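Long-range contact in pentacotripeptide-repeat region of PRORP domain-containing protein (Brachypodium distachyon, PDB 4ME2), which probably binds RNA sequence-specifically as a chloroplast pentatricopeptide-repeat protein built of helix-turn-helix repeats: residues 84-89 with 106-111. Sequence-based numbering, arbitrary orientation.
Sequences DLLAAM and HVARAE
Leu85 meets Ala108 across two consecutive antiparallel helices, 82-94 and 98-109, of a pentatricopeptide-repeat protein, whose fold is made of helix-turn-helix repeats, while the His106 ring and the Arg109 guanidinium pair with each other within segment 106-111. Arg109 CZ lies at the edge of the imidazole, in its plane, and Arg109 NH1 donates to His106 ND1 at 3.0 Å. NH1 lies near the imidazole plane, whereas ND1 stands 26° out of the guanidinium plane, and the N-H...N angle of 137° makes the bond clearly bent. A salt bridge from Arg109 NE to Glu149 ties the same guanidinium to helix 133-151.

The contact illustrates how such helices are joined by apolar packing, with no hydrogen bond crossing between the two segments. Leu85 does most of the work. With CG anti to the backbone N (chi1 -180°), it extends CD2 over the backbone of helix 98-109, 3.6 Å from Ala108 CA and 3.9 Å from Ala108 CB. Leu86 adds a looser touch, its CD2 lying 4.5 Å from Ala108 CB. Trp113, in the following loop, touches both leucines and Ala108, while Leu77 also packs on Leu85. Glu111, further along the chain, brings the aliphatic part of its side chain alongside, CG 4.3 Å from Leu85 CD2. That same methyl also meets Val107 CG1, at 3.9 Å.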
ATOM      1  N   ASP A  84     -17.322  -2.925 -11.322  1.00 21.74           N
ATOM      2  CA  ASP A  84     -18.094  -1.933 -10.577  1.00 22.39           C
ATOM      3  C   ASP A  84     -17.422  -1.563  -9.253  1.00 21.55           C
ATOM      4  O   ASP A  84     -17.426  -0.394  -8.850  1.00 20.65           O
ATOM      5  CB  ASP A  84     -19.523  -2.427 -10.348  1.00 23.66           C
ATOM      6  CG  ASP A  84     -20.297  -2.608 -11.654  1.00 25.91           C
ATOM      7  OD1 ASP A  84     -20.179  -1.747 -12.551  1.00 26.53           O
ATOM      8  OD2 ASP A  84     -21.020  -3.617 -11.787  1.00 28.13           O
ATOM      9  N   LEU A  85     -16.832  -2.546  -8.576  1.00 20.65           N
ATOM     10  CA  LEU A  85     -16.139  -2.253  -7.321  1.00 20.19           C
ATOM     11  C   LEU A  85     -14.951  -1.322  -7.549  1.00 19.96           C
ATOM     12  O   LEU A  85     -14.774  -0.333  -6.831  1.00 19.85           O
ATOM     13  CB  LEU A  85     -15.682  -3.537  -6.615  1.00 19.60           C
ATOM     14  CG  LEU A  85     -14.948  -3.320  -5.280  1.00 19.96           C
ATOM     15  CD1 LEU A  85     -15.760  -2.452  -4.330  1.00 20.51           C
ATOM     16  CD2 LEU A  85     -14.596  -4.635  -4.601  1.00 20.08           C
ATOM     17  N   LEU A  86     -14.129  -1.648  -8.540  1.00 19.74           N
ATOM     18  CA  LEU A  86     -12.972  -0.830  -8.859  1.00 20.60           C
ATOM     19  C   LEU A  86     -13.385   0.556  -9.357  1.00 20.42           C
ATOM     20  O   LEU A  86     -12.682   1.529  -9.103  1.00 21.25           O
ATOM     21  CB  LEU A  86     -12.066  -1.538  -9.871  1.00 21.23           C
ATOM     22  CG  LEU A  86     -11.453  -2.867  -9.410  1.00 21.28           C
ATOM     23  CD1 LEU A  86     -10.740  -3.553 -10.566  1.00 22.34           C
ATOM     24  CD2 LEU A  86     -10.500  -2.670  -8.240  1.00 21.63           C
ATOM     25  N   ALA A  87     -14.515   0.641 -10.054  1.00 20.72           N
ATOM     26  CA  ALA A  87     -15.012   1.937 -10.535  1.00 21.00           C
ATOM     27  C   ALA A  87     -15.482   2.791  -9.363  1.00 20.59           C
ATOM     28  O   ALA A  87     -15.228   3.996  -9.337  1.00 21.47           O
ATOM     29  CB  ALA A  87     -16.130   1.761 -11.556  1.00 22.37           C
ATOM     30  N   ALA A  88     -16.157   2.162  -8.402  1.00 20.05           N
ATOM     31  CA  ALA A  88     -16.606   2.854  -7.187  1.00 19.70           C
ATOM     32  C   ALA A  88     -15.409   3.359  -6.386  1.00 20.10           C
ATOM     33  O   ALA A  88     -15.396   4.501  -5.918  1.00 19.78           O
ATOM     34  CB  ALA A  88     -17.474   1.944  -6.332  1.00 19.41           C
ATOM     35  N   MET A  89     -14.401   2.501  -6.227  1.00 19.66           N
ATOM     36  CA  MET A  89     -13.165   2.897  -5.559  1.00 19.99           C
ATOM     37  C   MET A  89     -12.534   4.115  -6.228  1.00 21.01           C
ATOM     38  O   MET A  89     -12.178   5.085  -5.558  1.00 21.38           O
ATOM     39  CB  MET A  89     -12.167   1.735  -5.550  1.00 20.04           C
ATOM     40  CG  MET A  89     -10.881   2.037  -4.808  1.00 20.39           C
ATOM     41  SD  MET A  89      -9.711   0.679  -4.959  1.00 21.57           S
ATOM     42  CE  MET A  89      -9.330   0.773  -6.704  1.00 22.70           C
ATOM     43  N   HIS A 106      -9.901  -2.169   0.591  1.00 17.44           N
ATOM     44  CA  HIS A 106      -9.882  -3.339   1.472  1.00 18.09           C
ATOM     45  C   HIS A 106     -10.953  -4.355   1.155  1.00 17.90           C
ATOM     46  O   HIS A 106     -10.732  -5.563   1.322  1.00 18.57           O
ATOM     47  CB  HIS A 106      -9.912  -2.926   2.934  1.00 18.38           C
ATOM     48  CG  HIS A 106      -8.597  -2.384   3.433  1.00 18.55           C
ATOM     49  ND1 HIS A 106      -7.439  -3.076   3.340  1.00 18.91           N
ATOM     50  CD2 HIS A 106      -8.289  -1.184   4.061  1.00 18.58           C
ATOM     51  CE1 HIS A 106      -6.444  -2.349   3.879  1.00 19.66           C
ATOM     52  NE2 HIS A 106      -6.971  -1.190   4.323  1.00 18.52           N
ATOM     53  N   VAL A 107     -12.111  -3.892   0.684  1.00 17.62           N
ATOM     54  CA  VAL A 107     -13.129  -4.808   0.177  1.00 17.66           C
ATOM     55  C   VAL A 107     -12.558  -5.542  -1.039  1.00 17.75           C
ATOM     56  O   VAL A 107     -12.655  -6.766  -1.123  1.00 18.13           O
ATOM     57  CB  VAL A 107     -14.449  -4.096  -0.189  1.00 17.28           C
ATOM     58  CG1 VAL A 107     -15.440  -5.083  -0.789  1.00 17.47           C
ATOM     59  CG2 VAL A 107     -15.073  -3.433   1.039  1.00 17.53           C
ATOM     60  N   ALA A 108     -11.941  -4.810  -1.968  1.00 17.64           N
ATOM     61  CA  ALA A 108     -11.371  -5.442  -3.168  1.00 17.59           C
ATOM     62  C   ALA A 108     -10.317  -6.493  -2.809  1.00 18.29           C
ATOM     63  O   ALA A 108     -10.244  -7.558  -3.434  1.00 18.87           O
ATOM     64  CB  ALA A 108     -10.782  -4.394  -4.101  1.00 17.03           C
ATOM     65  N   ARG A 109      -9.513  -6.187  -1.794  1.00 18.53           N
ATOM     66  CA  ARG A 109      -8.386  -7.045  -1.415  1.00 19.73           C
ATOM     67  C   ARG A 109      -8.826  -8.447  -0.981  1.00 20.49           C
ATOM     68  O   ARG A 109      -8.031  -9.381  -1.044  1.00 22.02           O
ATOM     69  CB  ARG A 109      -7.552  -6.386  -0.308  1.00 19.81           C
ATOM     70  CG  ARG A 109      -6.745  -5.161  -0.740  1.00 20.05           C
ATOM     71  CD  ARG A 109      -5.890  -4.603   0.401  1.00 20.63           C
ATOM     72  NE  ARG A 109      -5.130  -5.695   1.002  1.00 20.98           N
ATOM     73  CZ  ARG A 109      -5.412  -6.271   2.167  1.00 21.45           C
ATOM     74  NH1 ARG A 109      -6.407  -5.828   2.920  1.00 21.93           N
ATOM     75  NH2 ARG A 109      -4.679  -7.295   2.587  1.00 22.03           N
ATOM     76  N   ALA A 110     -10.079  -8.586  -0.551  1.00 20.03           N
ATOM     77  CA  ALA A 110     -10.617  -9.874  -0.097  1.00 21.17           C
ATOM     78  C   ALA A 110     -11.323 -10.663  -1.205  1.00 22.27           C
ATOM     79  O   ALA A 110     -11.770 -11.797  -0.977  1.00 23.48           O
ATOM     80  CB  ALA A 110     -11.558  -9.675   1.077  1.00 21.42           C
ATOM     81  N   GLU A 111     -11.439 -10.068  -2.389  1.00 22.06           N
ATOM     82  CA  GLU A 111     -12.143 -10.709  -3.502  1.00 22.47           C
ATOM     83  C   GLU A 111     -11.282 -11.744  -4.216  1.00 23.50           C
ATOM     84  O   GLU A 111     -10.067 -11.571  -4.330  1.00 23.34           O
ATOM     85  CB  GLU A 111     -12.662  -9.676  -4.510  1.00 22.96           C
ATOM     86  CG  GLU A 111     -13.804  -8.816  -3.989  1.00 23.48           C
ATOM     87  CD  GLU A 111     -15.017  -9.632  -3.571  1.00 24.59           C
ATOM     88  OE1 GLU A 111     -15.888  -9.894  -4.420  1.00 26.07           O
ATOM     89  OE2 GLU A 111     -15.107 -10.012  -2.389  1.00 26.30           O
TER